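Local coordinates for Exo-1,5-alpha-L-arabinofuranobiosidase (Gibberella zeae, PDB 2YDT), which probably hydrolyses alpha-1,5-linked arabinan from the chain end, releasing arabinobiose, and here binds an arabinofuranose and an iminosugar inhibitor, at residues A[180-185]-A[197-202]; A[316-321]-A[355-360]; A[325-330]-A[337-342]. All coordinates share one frame; numbering follows the deposited sequence. Where two conformers were deposited one is given.

How the contacts relate
The chain folds as a six-bladed beta-propeller, and the N-terminal strand 11-17 is set aside for its last blade. Contact 1 closes a short hairpin loop between 180-185 and 197-202, joining the two outer strands of a blade on the far side of the propeller, about 26 Å between centres from contact 3. Further along, contact 2 closes a longer loop, bringing 316-321, just after strand 313-315 of the preceding blade, against strand 354-360. Contact 3, between 325-330 and 337-342, is nested inside that loop. Contact 2 ties the linker to the closing blade, in which contact 3 lies; there Ile339 N probably bonds Ser357 O, and Leu337 N probably bonds Val359 O.

Contact 1. Residues A[180-185]-A[197-202]; sequences SQKLVH and VVDDTK. With EDG (1,4-dideoxy-1,4-imino-L-arabinitol), chain B.
Strands 182-185 and 198-201 run antiparallel, with Leu183 facing Thr201 and His185 facing Val198 in hydrogen-bonded pairs, and between them a classic beta bulge sets both Asp200 and Thr201 against Leu183. Leu183 O accepts both amides from the same face of its carbonyl plane, 2.8 Å from Asp200 N and 3.3 Å from Thr201 N. The bulge turns Asp200 toward the other strand, where its OD1 accepts the N-H of His185 ND1 at 2.6 Å through the syn lone pair. The bond lies in the ring plane, with ring and carboxylate 12° apart, and so helps to hold the imidazole's rotation. Val198, lying alongside, makes a CH-pi contact over one ring face, its CB 3.8 Å from the His185 ring centroid.

The two strands are the outer pair of a four-stranded beta-propeller blade; the branched end of Leu183 and the methyl of Thr201 give an apolar surface beside Tyr225 of the next sheet. On the face of Val184, an extended Lys182 brings NZ to Asp199 OD1 at 3.0 Å on the syn side, 30° out of the carboxylate plane. Lys202 NZ grips Asp199 OD2 at 2.7 Å from the anti side, placing one carboxylate between two lysines; Asp175 gives Lys182 a second anion. Just before the strand, Gln181 uses both ends of its amide on the iminosugar: OE1 accepts from O3' (2.8 Å), and NE2 donates to O2' (2.9 Å).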
ATOM      1  N   SER A 180       2.274  19.699   7.692  1.00  8.66           N
ATOM      2  CA  SER A 180       3.544  19.057   7.313  1.00  7.98           C
ATOM      3  C   SER A 180       3.273  17.958   6.272  1.00  7.61           C
ATOM      4  O   SER A 180       3.981  17.849   5.234  1.00  7.82           O
ATOM      5  CB  SER A 180       4.245  18.481   8.559  1.00  9.26           C
ATOM      6  OG  SER A 180       5.471  17.868   8.234  1.00  9.95           O
ATOM      7  N   GLN A 181       2.243  17.172   6.524  1.00  8.00           N
ATOM      8  CA  GLN A 181       1.673  16.300   5.504  1.00  6.65           C
ATOM      9  C   GLN A 181       0.178  16.140   5.810  1.00  7.59           C
ATOM     10  O   GLN A 181      -0.246  16.222   6.980  1.00  7.57           O
ATOM     11  CB  GLN A 181       2.335  14.932   5.473  1.00  6.92           C
ATOM     12  CG  GLN A 181       1.993  14.087   4.240  1.00  7.64           C
ATOM     13  CD  GLN A 181       2.813  12.816   4.147  1.00  7.41           C
ATOM     14  OE1 GLN A 181       3.860  12.799   3.523  1.00  7.69           O
ATOM     15  NE2 GLN A 181       2.388  11.755   4.863  1.00  6.23           N
ATOM     16  N   LYS A 182      -0.610  15.912   4.758  1.00  7.29           N
ATOM     17  CA  LYS A 182      -2.006  15.525   4.892  1.00  7.85           C
ATOM     18  C   LYS A 182      -2.286  14.397   3.891  1.00  7.67           C
ATOM     19  O   LYS A 182      -1.414  14.034   3.111  1.00  7.25           O
ATOM     20  CB  LYS A 182      -2.938  16.730   4.695  1.00  8.47           C
ATOM     21  CG  LYS A 182      -2.889  17.339   3.295  1.00  9.96           C
ATOM     22  CD  LYS A 182      -3.874  18.505   3.123  1.00 10.30           C
ATOM     23  CE  LYS A 182      -3.930  19.049   1.725  1.00 14.28           C
ATOM     24  NZ  LYS A 182      -4.910  20.241   1.705  1.00 12.54           N
ATOM     25  N   LEU A 183      -3.487  13.845   3.944  1.00  6.95           N
ATOM     26  CA  LEU A 183      -3.934  12.722   3.124  1.00  7.12           C
ATOM     27  C   LEU A 183      -5.062  13.213   2.232  1.00  6.58           C
ATOM     28  O   LEU A 183      -5.963  13.925   2.694  1.00  6.44           O
ATOM     29  CB  LEU A 183      -4.415  11.556   4.005  1.00  6.65           C
ATOM     30  CG  LEU A 183      -3.288  10.894   4.765  1.00  8.30           C
ATOM     31  CD1 LEU A 183      -3.814   9.918   5.796  1.00  7.51           C
ATOM     32  CD2 LEU A 183      -2.351  10.153   3.767  1.00 10.80           C
ATOM     33  N   VAL A 184      -4.979  12.867   0.950  1.00  6.80           N
ATOM     34  CA  VAL A 184      -5.868  13.395  -0.083  1.00  6.31           C
ATOM     35  C   VAL A 184      -6.180  12.354  -1.117  1.00  6.73           C
ATOM     36  O   VAL A 184      -5.549  11.297  -1.155  1.00  7.70           O
ATOM     37  CB  VAL A 184      -5.253  14.605  -0.822  1.00  6.00           C
ATOM     38  CG1 VAL A 184      -4.776  15.710   0.121  1.00  7.32           C
ATOM     39  CG2 VAL A 184      -4.070  14.191  -1.711  1.00  8.24           C
ATOM     40  N   HIS A 185      -7.157  12.645  -1.987  1.00  7.33           N
ATOM     41  CA  HIS A 185      -7.434  11.782  -3.141  1.00  6.77           C
ATOM     42  C   HIS A 185      -7.821  12.599  -4.354  1.00  7.77           C
ATOM     43  O   HIS A 185      -8.190  13.779  -4.254  1.00  7.88           O
ATOM     44  CB  HIS A 185      -8.492  10.720  -2.854  1.00  6.52           C
ATOM     45  CG  HIS A 185      -9.904  11.219  -2.825  1.00  7.31           C
ATOM     46  ND1 HIS A 185     -10.589  11.474  -1.652  1.00  8.93           N
ATOM     47  CD2 HIS A 185     -10.784  11.452  -3.833  1.00  7.72           C
ATOM     48  CE1 HIS A 185     -11.819  11.878  -1.946  1.00  8.84           C
ATOM     49  NE2 HIS A 185     -11.958  11.895  -3.265  1.00  8.88           N
ATOM     50  N   VAL A 197      -8.187  17.912  -6.212  1.00  9.76           N
ATOM     51  CA  VAL A 197      -7.786  17.245  -4.954  1.00 10.41           C
ATOM     52  C   VAL A 197      -8.847  17.405  -3.872  1.00 10.36           C
ATOM     53  O   VAL A 197      -9.359  18.527  -3.641  1.00 12.09           O
ATOM     54  CB  VAL A 197      -6.452  17.769  -4.484  1.00  8.66           C
ATOM     55  CG1 VAL A 197      -6.042  17.173  -3.115  1.00 11.59           C
ATOM     56  CG2 VAL A 197      -5.354  17.474  -5.516  1.00 11.98           C
ATOM     57  N   VAL A 198      -9.184  16.291  -3.214  1.00 10.09           N
ATOM     58  CA  VAL A 198     -10.121  16.267  -2.079  1.00  9.24           C
ATOM     59  C   VAL A 198      -9.362  15.792  -0.839  1.00  9.00           C
ATOM     60  O   VAL A 198      -8.717  14.737  -0.874  1.00  8.44           O
ATOM     61  CB  VAL A 198     -11.288  15.336  -2.337  1.00  9.81           C
ATOM     62  CG1 VAL A 198     -12.282  15.230  -1.126  1.00 11.04           C
ATOM     63  CG2 VAL A 198     -12.054  15.727  -3.654  1.00 11.95           C
ATOM     64  N   ASP A 199      -9.467  16.543   0.263  1.00  8.82           N
ATOM     65  CA  ASP A 199      -8.810  16.136   1.516  1.00  8.91           C
ATOM     66  C   ASP A 199      -9.530  14.953   2.154  1.00  8.92           C
ATOM     67  O   ASP A 199     -10.789  14.912   2.201  1.00  9.42           O
ATOM     68  CB  ASP A 199      -8.780  17.289   2.497  1.00 10.41           C
ATOM     69  CG  ASP A 199      -7.822  18.406   2.076  1.00 12.48           C
ATOM     70  OD1 ASP A 199      -7.010  18.227   1.143  1.00 16.21           O
ATOM     71  OD2 ASP A 199      -7.979  19.544   2.585  1.00 22.05           O
ATOM     72  N   ASP A 200      -8.736  13.982   2.636  1.00  8.54           N
ATOM     73  CA  ASP A 200      -9.223  12.779   3.287  1.00  8.58           C
ATOM     74  C   ASP A 200      -9.010  12.789   4.809  1.00  8.84           C
ATOM     75  O   ASP A 200      -9.798  12.173   5.533  1.00  8.74           O
ATOM     76  CB  ASP A 200      -8.550  11.528   2.716  1.00  8.22           C
ATOM     77  CG  ASP A 200      -8.917  11.260   1.279  1.00  9.74           C
ATOM     78  OD1 ASP A 200     -10.080  11.496   0.905  1.00  9.61           O
ATOM     79  OD2 ASP A 200      -7.999  10.816   0.534  1.00  8.02           O
ATOM     80  N   THR A 201      -7.907  13.388   5.258  1.00  7.95           N
ATOM     81  CA  THR A 201      -7.534  13.401   6.673  1.00  8.10           C
ATOM     82  C   THR A 201      -6.447  14.445   6.823  1.00  9.36           C
ATOM     83  O   THR A 201      -5.469  14.464   6.079  1.00  8.58           O
ATOM     84  CB  THR A 201      -7.036  12.001   7.170  1.00  8.13           C
ATOM     85  OG1 THR A 201      -8.157  11.180   7.500  1.00  7.90           O
ATOM     86  CG2 THR A 201      -6.143  12.115   8.405  1.00  8.69           C
ATOM     87  N   LYS A 202      -6.638  15.352   7.774  1.00  9.02           N
ATOM     88  CA  LYS A 202      -5.665  16.383   8.075  1.00  9.23           C
ATOM     89  C   LYS A 202      -5.844  16.840   9.513  1.00 10.43           C
ATOM     90  O   LYS A 202      -6.922  16.727  10.075  1.00 10.84           O
ATOM     91  CB  LYS A 202      -5.794  17.584   7.147  1.00 10.51           C
ATOM     92  CG  LYS A 202      -7.111  18.320   7.217  1.00 11.76           C
ATOM     93  CD  LYS A 202      -7.232  19.273   6.027  1.00 15.68           C
ATOM     94  CE  LYS A 202      -8.553  20.006   6.037  1.00 19.78           C
ATOM     95  NZ  LYS A 202      -8.639  20.850   4.821  1.00 22.17           N
TER
HETATM   96  O2' EDG B 500       3.526   9.148   4.471  1.00  6.35           O
HETATM   97  C2' EDG B 500       4.900   9.387   4.892  1.00  7.11           C
HETATM   98  C1' EDG B 500       5.520   8.089   5.370  1.00  7.01           C
HETATM   99  N4' EDG B 500       6.562   7.774   4.384  1.00  7.19           N
HETATM  100  C3' EDG B 500       5.796   9.912   3.763  1.00  7.45           C
HETATM  101  O3' EDG B 500       6.147  11.308   3.887  1.00  7.62           O
HETATM  102  C4' EDG B 500       7.062   9.041   3.862  1.00  6.99           C
HETATM  103  C5' EDG B 500       7.849   8.887   2.589  1.00  7.78           C
HETATM  104  O5' EDG B 500       9.095   8.299   2.933  1.00  6.87           O

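Contact 2. Residues A[316-321]-A[355-360]; sequences DVPQPT and SASVVR. With MN (manganese (II) ion), chain M; SO4 (sulfate ion), chain D.
The irregular segment 316-321 passes beside strand 355-360, coming nearest at Gln319 and Ser357, whose CA atoms lie 5.9 Å apart, and it is side chains that bridge the two. Gln319 does most of this. Its CG is anti to the backbone N (chi1 -177°) and the chain then bends at chi2 (72°), presenting the amide to two serines on the same side of the strand. Ser357 OG donates to Gln319 OE1 in the carbonyl plane at 2.7 Å, while Gln319 NE2 donates to Ser355 OG at 3.0 Å, somewhat tilted from the amide plane. Pro318 and Val359 pass antiparallel, touching flank to flank through Pro318 CD and Val359 CG1 at 3.7 Å.

Strand 354-360 belongs to the closing blade of the propeller, beside the N-terminal strand 11-17, whose Asn13 N also bonds Ser357 OG. At the start of the loop, Asp316 OD1 binds a manganese ion at 2.2 Å together with Glu299. Arg360, before a short helix, holds a sulfate, probably from the crystallisation liquor, by NE and NH2 and pairs through NH1 with Asp333 and Asp335. With both ends of its amide engaged, the buried Gln319 is held in one orientation, its oxygen toward Ser357 and its nitrogen toward Ser355.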
ATOM      1  N   ASP A 316       0.259 -14.004  15.976  1.00 13.60           N
ATOM      2  CA  ASP A 316       1.561 -14.235  15.371  1.00 13.69           C
ATOM      3  C   ASP A 316       1.425 -14.905  14.036  1.00 13.64           C
ATOM      4  O   ASP A 316       0.506 -15.709  13.804  1.00 13.33           O
ATOM      5  CB  ASP A 316       2.429 -15.143  16.277  1.00 14.45           C
ATOM      6  CG  ASP A 316       2.845 -14.482  17.525  1.00 18.28           C
ATOM      7  OD1 ASP A 316       3.288 -13.317  17.486  1.00 20.19           O
ATOM      8  OD2 ASP A 316       2.748 -15.126  18.592  1.00 24.99           O
ATOM      9  N   VAL A 317       2.363 -14.569  13.136  1.00 12.90           N
ATOM     10  CA  VAL A 317       2.463 -15.205  11.837  1.00 11.94           C
ATOM     11  C   VAL A 317       3.947 -15.426  11.528  1.00 12.22           C
ATOM     12  O   VAL A 317       4.787 -14.804  12.173  1.00 12.97           O
ATOM     13  CB  VAL A 317       1.825 -14.315  10.708  1.00 11.43           C
ATOM     14  CG1 VAL A 317       0.281 -14.180  10.888  1.00 10.22           C
ATOM     15  CG2 VAL A 317       2.524 -12.962  10.643  1.00 11.87           C
ATOM     16  N   PRO A 318       4.267 -16.281  10.552  1.00 12.01           N
ATOM     17  CA  PRO A 318       5.684 -16.553  10.324  1.00 13.00           C
ATOM     18  C   PRO A 318       6.465 -15.547   9.489  1.00 12.64           C
ATOM     19  O   PRO A 318       7.689 -15.644   9.395  1.00 13.99           O
ATOM     20  CB  PRO A 318       5.684 -17.888   9.605  1.00 13.65           C
ATOM     21  CG  PRO A 318       4.341 -18.062   9.068  1.00 14.71           C
ATOM     22  CD  PRO A 318       3.400 -17.237   9.847  1.00 13.46           C
ATOM     23  N   GLN A 319       5.751 -14.619   8.860  1.00 11.51           N
ATOM     24  CA  GLN A 319       6.397 -13.639   7.994  1.00 10.73           C
ATOM     25  C   GLN A 319       6.994 -12.530   8.855  1.00 11.14           C
ATOM     26  O   GLN A 319       6.366 -12.032   9.784  1.00 12.06           O
ATOM     27  CB  GLN A 319       5.359 -13.081   7.019  1.00 10.27           C
ATOM     28  CG  GLN A 319       5.943 -12.084   6.011  1.00 10.08           C
ATOM     29  CD  GLN A 319       6.798 -12.738   4.956  1.00 10.84           C
ATOM     30  OE1 GLN A 319       6.778 -13.977   4.728  1.00 11.71           O
ATOM     31  NE2 GLN A 319       7.574 -11.905   4.276  1.00  9.44           N
ATOM     32  N   PRO A 320       8.272 -12.134   8.583  1.00 10.52           N
ATOM     33  CA  PRO A 320       8.899 -11.131   9.408  1.00 10.96           C
ATOM     34  C   PRO A 320       8.338  -9.703   9.282  1.00 10.37           C
ATOM     35  O   PRO A 320       7.621  -9.383   8.331  1.00 10.57           O
ATOM     36  CB  PRO A 320      10.358 -11.179   8.944  1.00 11.87           C
ATOM     37  CG  PRO A 320      10.312 -11.661   7.593  1.00 12.06           C
ATOM     38  CD  PRO A 320       9.178 -12.652   7.555  1.00 10.78           C
ATOM     39  N   THR A 321       8.705  -8.868  10.240  1.00  9.82           N
ATOM     40  CA  THR A 321       8.406  -7.434  10.210  1.00 10.18           C
ATOM     41  C   THR A 321       9.060  -6.786   8.997  1.00  9.69           C
ATOM     42  O   THR A 321      10.235  -7.054   8.671  1.00 10.71           O
ATOM     43  CB  THR A 321       8.908  -6.776  11.458  1.00  9.82           C
ATOM     44  OG1 THR A 321       8.227  -7.373  12.589  1.00 11.43           O
ATOM     45  CG2 THR A 321       8.684  -5.260  11.425  1.00  9.77           C
ATOM     46  N   SER A 355       9.962 -11.268  -0.001  1.00  8.66           N
ATOM     47  CA  SER A 355       9.508 -12.609   0.321  1.00  8.97           C
ATOM     48  C   SER A 355       8.037 -12.595   0.719  1.00  8.42           C
ATOM     49  O   SER A 355       7.450 -11.531   0.894  1.00  8.43           O
ATOM     50  CB  SER A 355      10.323 -13.187   1.471  1.00  8.75           C
ATOM     51  OG  SER A 355      10.065 -12.523   2.706  1.00  8.52           O
ATOM     52  N   ALA A 356       7.436 -13.785   0.866  1.00  9.21           N
ATOM     53  CA  ALA A 356       6.020 -13.853   1.263  1.00  8.97           C
ATOM     54  C   ALA A 356       5.753 -15.153   1.999  1.00  9.37           C
ATOM     55  O   ALA A 356       6.504 -16.126   1.856  1.00 10.62           O
ATOM     56  CB  ALA A 356       5.097 -13.742   0.065  1.00  9.48           C
ATOM     57  N   SER A 357       4.660 -15.142   2.750  1.00 10.30           N
ATOM     58  CA  SER A 357       4.080 -16.345   3.342  1.00 10.07           C
ATOM     59  C   SER A 357       2.588 -16.371   3.009  1.00 10.82           C
ATOM     60  O   SER A 357       1.974 -15.319   2.842  1.00 10.18           O
ATOM     61  CB  SER A 357       4.228 -16.291   4.860  1.00 11.05           C
ATOM     62  OG  SER A 357       5.575 -16.272   5.292  1.00 10.85           O
ATOM     63  N   VAL A 358       1.993 -17.572   2.949  1.00 10.79           N
ATOM     64  CA  VAL A 358       0.551 -17.713   2.867  1.00 10.58           C
ATOM     65  C   VAL A 358       0.143 -18.539   4.086  1.00 11.07           C
ATOM     66  O   VAL A 358       0.678 -19.632   4.289  1.00 11.50           O
ATOM     67  CB  VAL A 358       0.077 -18.362   1.575  1.00 10.78           C
ATOM     68  CG1 VAL A 358      -1.419 -18.766   1.682  1.00 12.48           C
ATOM     69  CG2 VAL A 358       0.329 -17.423   0.399  1.00 12.22           C
ATOM     70  N   VAL A 359      -0.743 -17.981   4.879  1.00 11.22           N
ATOM     71  CA  VAL A 359      -1.272 -18.601   6.122  1.00 11.79           C
ATOM     72  C   VAL A 359      -2.780 -18.776   5.995  1.00 12.50           C
ATOM     73  O   VAL A 359      -3.419 -18.205   5.119  1.00 11.86           O
ATOM     74  CB  VAL A 359      -0.983 -17.757   7.347  1.00 12.83           C
ATOM     75  CG1 VAL A 359       0.519 -17.529   7.502  1.00 14.71           C
ATOM     76  CG2 VAL A 359      -1.755 -16.401   7.314  1.00 11.54           C
ATOM     77  N   ARG A 360      -3.361 -19.633   6.845  1.00 12.48           N
ATOM     78  CA  ARG A 360      -4.788 -19.742   6.989  1.00 13.62           C
ATOM     79  C   ARG A 360      -5.239 -19.051   8.273  1.00 13.78           C
ATOM     80  O   ARG A 360      -4.727 -19.328   9.358  1.00 14.45           O
ATOM     81  CB  ARG A 360      -5.214 -21.248   7.073  1.00 13.73           C
ATOM     82  CG  ARG A 360      -5.319 -21.910   5.776  1.00 16.44           C
ATOM     83  CD  ARG A 360      -5.951 -23.331   5.880  1.00 16.93           C
ATOM     84  NE  ARG A 360      -5.867 -23.903   4.558  1.00 17.76           N
ATOM     85  CZ  ARG A 360      -6.702 -23.629   3.564  1.00 15.86           C
ATOM     86  NH1 ARG A 360      -7.776 -22.882   3.764  1.00 16.76           N
ATOM     87  NH2 ARG A 360      -6.489 -24.148   2.387  1.00 19.88           N
TER
HETATM   88 MN    MN M1511       4.063 -11.984  19.017  0.60 23.42          MN
HETATM   89  S   SO4 D1502      -3.082 -26.100   3.293  0.90 20.95           S
HETATM   90  O1  SO4 D1502      -3.810 -25.597   2.146  0.90 22.17           O
HETATM   91  O2  SO4 D1502      -3.514 -25.493   4.525  0.90 19.02           O
HETATM   92  O3  SO4 D1502      -3.210 -27.557   3.251  0.90 24.15           O
HETATM   93  O4  SO4 D1502      -1.639 -25.908   3.154  0.90 20.11           O
HETATM   94  O   HOH W   1       2.607 -11.750  19.887  0.40 19.61           O

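Contact 3. Residues A[325-330]-A[337-342]; sequences RSLLTF and LMIMGA
Leu328 O accepts the amide of Met338 at 2.8 Å, in the carbonyl plane, and Met338 O takes Leu328 N in return. Two residues along, Ser326 and Met340 form the second hydrogen-bonded pair of this antiparallel hairpin, with Ser326 N 2.9 Å from Met340 O. Leu327 and Ile339, the non-hydrogen-bonded pair between them, lie side by side and touch through Leu327 CD2 and Ile339 CG1 at 3.9 Å.

These are the two inner strands of the blade that closes the propeller, and branched or long apolar residues suit both faces. Leu327 reaches Tyr277 and Val279 of strand 277-281, whereas Leu328 and Met340 meet Pro33 and Ala31 of strand 28-35. Phe330 turns its ring back beside its own strand: Leu328 CD2 sits 3.8 Å above the plane of the Phe330 ring, over its centre, and Phe330 CE2 touches Met338 CB at 4.0 Å. At the other end, the bend of Arg325 at chi3 (62°) brings its guanidinium across Ile339, whose CG2 lies 3.4 Å above the guanidinium plane, offset toward the rim. Ser326 OG bonds Ala31 O. The buried guanidinium of Arg325 thus has a methyl against one face and is met by neutral oxygens at NE and NH1, Ser293 OG and Ser298 O respectively, which hold it in place.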
ATOM      1  N   ARG A 325       4.631  -3.717   5.014  1.00  6.72           N
ATOM      2  CA  ARG A 325       4.301  -5.104   4.742  1.00  6.02           C
ATOM      3  C   ARG A 325       2.855  -5.167   4.272  1.00  6.95           C
ATOM      4  O   ARG A 325       1.982  -4.530   4.897  1.00  7.62           O
ATOM      5  CB  ARG A 325       4.580  -5.951   5.999  1.00  7.24           C
ATOM      6  CG  ARG A 325       4.646  -7.447   5.739  1.00  7.23           C
ATOM      7  CD  ARG A 325       4.868  -8.256   7.036  1.00  7.49           C
ATOM      8  NE  ARG A 325       3.753  -8.063   7.957  1.00  7.99           N
ATOM      9  CZ  ARG A 325       3.582  -8.745   9.074  1.00 11.55           C
ATOM     10  NH1 ARG A 325       4.435  -9.708   9.394  1.00 10.64           N
ATOM     11  NH2 ARG A 325       2.570  -8.446   9.892  1.00 11.11           N
ATOM     12  N   SER A 326       2.607  -5.894   3.185  1.00  6.11           N
ATOM     13  CA  SER A 326       1.309  -5.876   2.529  1.00  7.04           C
ATOM     14  C   SER A 326       0.591  -7.189   2.644  1.00  7.38           C
ATOM     15  O   SER A 326       1.176  -8.220   3.051  1.00  8.03           O
ATOM     16  CB  SER A 326       1.445  -5.468   1.059  1.00  6.85           C
ATOM     17  OG  SER A 326       2.374  -6.245   0.381  1.00  7.65           O
ATOM     18  N   LEU A 327      -0.696  -7.153   2.304  1.00  8.07           N
ATOM     19  CA  LEU A 327      -1.597  -8.303   2.470  1.00  7.85           C
ATOM     20  C   LEU A 327      -2.446  -8.536   1.242  1.00  8.63           C
ATOM     21  O   LEU A 327      -2.758  -7.608   0.475  1.00  8.36           O
ATOM     22  CB  LEU A 327      -2.533  -8.039   3.656  1.00  7.90           C
ATOM     23  CG  LEU A 327      -1.950  -7.732   5.021  1.00  6.87           C
ATOM     24  CD1 LEU A 327      -3.067  -7.223   6.041  1.00 10.57           C
ATOM     25  CD2 LEU A 327      -1.220  -8.951   5.593  1.00  9.60           C
ATOM     26  N   LEU A 328      -2.818  -9.795   1.033  1.00  8.39           N
ATOM     27  CA  LEU A 328      -3.659 -10.184  -0.065  1.00  9.85           C
ATOM     28  C   LEU A 328      -4.575 -11.324   0.392  1.00 10.88           C
ATOM     29  O   LEU A 328      -4.117 -12.273   1.040  1.00  9.24           O
ATOM     30  CB  LEU A 328      -2.775 -10.633  -1.231  1.00 11.29           C
ATOM     31  CG  LEU A 328      -3.505 -11.096  -2.462  1.00 11.73           C
ATOM     32  CD1 LEU A 328      -2.726 -10.730  -3.726  1.00 14.77           C
ATOM     33  CD2 LEU A 328      -3.789 -12.629  -2.354  1.00 14.17           C
ATOM     34  N   THR A 329      -5.851 -11.215   0.067  0.70 10.95           N
ATOM     35  CA  THR A 329      -6.817 -12.305   0.318  0.70 12.00           C
ATOM     36  C   THR A 329      -7.149 -13.004  -1.010  0.70 12.07           C
ATOM     37  O   THR A 329      -7.190 -12.359  -2.050  0.70 14.04           O
ATOM     38  CB  THR A 329      -8.078 -11.758   1.050  0.70 12.89           C
ATOM     39  OG1 THR A 329      -8.904 -12.871   1.425  0.70 14.48           O
ATOM     40  CG2 THR A 329      -8.871 -10.827   0.139  0.70 15.18           C
ATOM     41  N   PHE A 330      -7.358 -14.322  -1.014  1.00 11.78           N
ATOM     42  CA  PHE A 330      -7.558 -15.090  -2.238  1.00 12.10           C
ATOM     43  C   PHE A 330      -9.028 -15.291  -2.526  1.00 14.28           C
ATOM     44  O   PHE A 330      -9.774 -15.711  -1.628  1.00 13.25           O
ATOM     45  CB  PHE A 330      -6.906 -16.480  -2.121  1.00 12.85           C
ATOM     46  CG  PHE A 330      -5.379 -16.461  -2.096  1.00 10.80           C
ATOM     47  CD1 PHE A 330      -4.666 -16.714  -3.250  1.00 14.00           C
ATOM     48  CD2 PHE A 330      -4.675 -16.179  -0.935  1.00 13.55           C
ATOM     49  CE1 PHE A 330      -3.231 -16.708  -3.250  1.00 13.44           C
ATOM     50  CE2 PHE A 330      -3.271 -16.152  -0.948  1.00 12.67           C
ATOM     51  CZ  PHE A 330      -2.570 -16.443  -2.095  1.00 12.59           C
ATOM     52  N   LEU A 337      -4.453 -16.116   3.426  1.00 11.24           N
ATOM     53  CA  LEU A 337      -3.949 -14.753   3.503  1.00 10.83           C
ATOM     54  C   LEU A 337      -2.465 -14.749   3.123  1.00 10.26           C
ATOM     55  O   LEU A 337      -1.661 -15.419   3.767  1.00  9.86           O
ATOM     56  CB  LEU A 337      -4.127 -14.201   4.909  1.00 10.11           C
ATOM     57  CG  LEU A 337      -3.580 -12.782   5.183  1.00  9.79           C
ATOM     58  CD1 LEU A 337      -4.513 -11.684   4.584  1.00 11.24           C
ATOM     59  CD2 LEU A 337      -3.396 -12.551   6.677  1.00 11.76           C
ATOM     60  N   MET A 338      -2.109 -13.951   2.106  1.00  9.78           N
ATOM     61  CA  MET A 338      -0.677 -13.742   1.786  1.00  9.89           C
ATOM     62  C   MET A 338      -0.183 -12.503   2.508  1.00  8.89           C
ATOM     63  O   MET A 338      -0.896 -11.476   2.568  1.00  8.82           O
ATOM     64  CB  MET A 338      -0.477 -13.589   0.268  1.00 10.43           C
ATOM     65  CG  MET A 338       0.917 -13.139  -0.113  1.00 13.31           C
ATOM     66  SD  MET A 338       1.134 -13.079  -1.941  1.00 18.86           S
ATOM     67  CE  MET A 338       1.580 -14.711  -2.106  1.00 13.98           C
ATOM     68  N   ILE A 339       1.026 -12.600   3.069  1.00  7.92           N
ATOM     69  CA  ILE A 339       1.701 -11.532   3.760  1.00  8.07           C
ATOM     70  C   ILE A 339       3.054 -11.368   3.058  1.00  8.51           C
ATOM     71  O   ILE A 339       3.831 -12.336   2.953  1.00  8.99           O
ATOM     72  CB  ILE A 339       1.927 -11.848   5.270  1.00  7.54           C
ATOM     73  CG1 ILE A 339       0.625 -12.389   5.876  1.00 10.26           C
ATOM     74  CG2 ILE A 339       2.476 -10.612   5.995  1.00  7.58           C
ATOM     75  CD1 ILE A 339       0.774 -12.946   7.290  1.00 12.41           C
ATOM     76  N   MET A 340       3.323 -10.166   2.499  1.00  8.24           N
ATOM     77  CA  MET A 340       4.449  -9.948   1.582  1.00  8.27           C
ATOM     78  C   MET A 340       5.235  -8.747   2.061  1.00  6.87           C
ATOM     79  O   MET A 340       4.667  -7.716   2.428  1.00  7.26           O
ATOM     80  CB  MET A 340       3.944  -9.662   0.164  1.00  7.40           C
ATOM     81  CG  MET A 340       5.030  -9.600  -0.919  1.00  6.95           C
ATOM     82  SD  MET A 340       4.302  -8.898  -2.425  1.00  9.02           S
ATOM     83  CE  MET A 340       5.670  -9.073  -3.555  1.00 11.43           C
ATOM     84  N   GLY A 341       6.563  -8.869   2.080  1.00  7.19           N
ATOM     85  CA  GLY A 341       7.423  -7.778   2.490  1.00  7.65           C
ATOM     86  C   GLY A 341       8.712  -7.688   1.734  1.00  7.74           C
ATOM     87  O   GLY A 341       9.130  -8.660   1.059  1.00  7.76           O
ATOM     88  N   ALA A 342       9.314  -6.494   1.812  1.00  8.09           N
ATOM     89  CA  ALA A 342      10.607  -6.255   1.175  1.00  7.61           C
ATOM     90  C   ALA A 342      11.585  -5.612   2.138  1.00  8.02           C
ATOM     91  O   ALA A 342      12.446  -4.827   1.752  1.00  8.08           O
ATOM     92  CB  ALA A 342      10.466  -5.484  -0.156  1.00  7.47           C
TER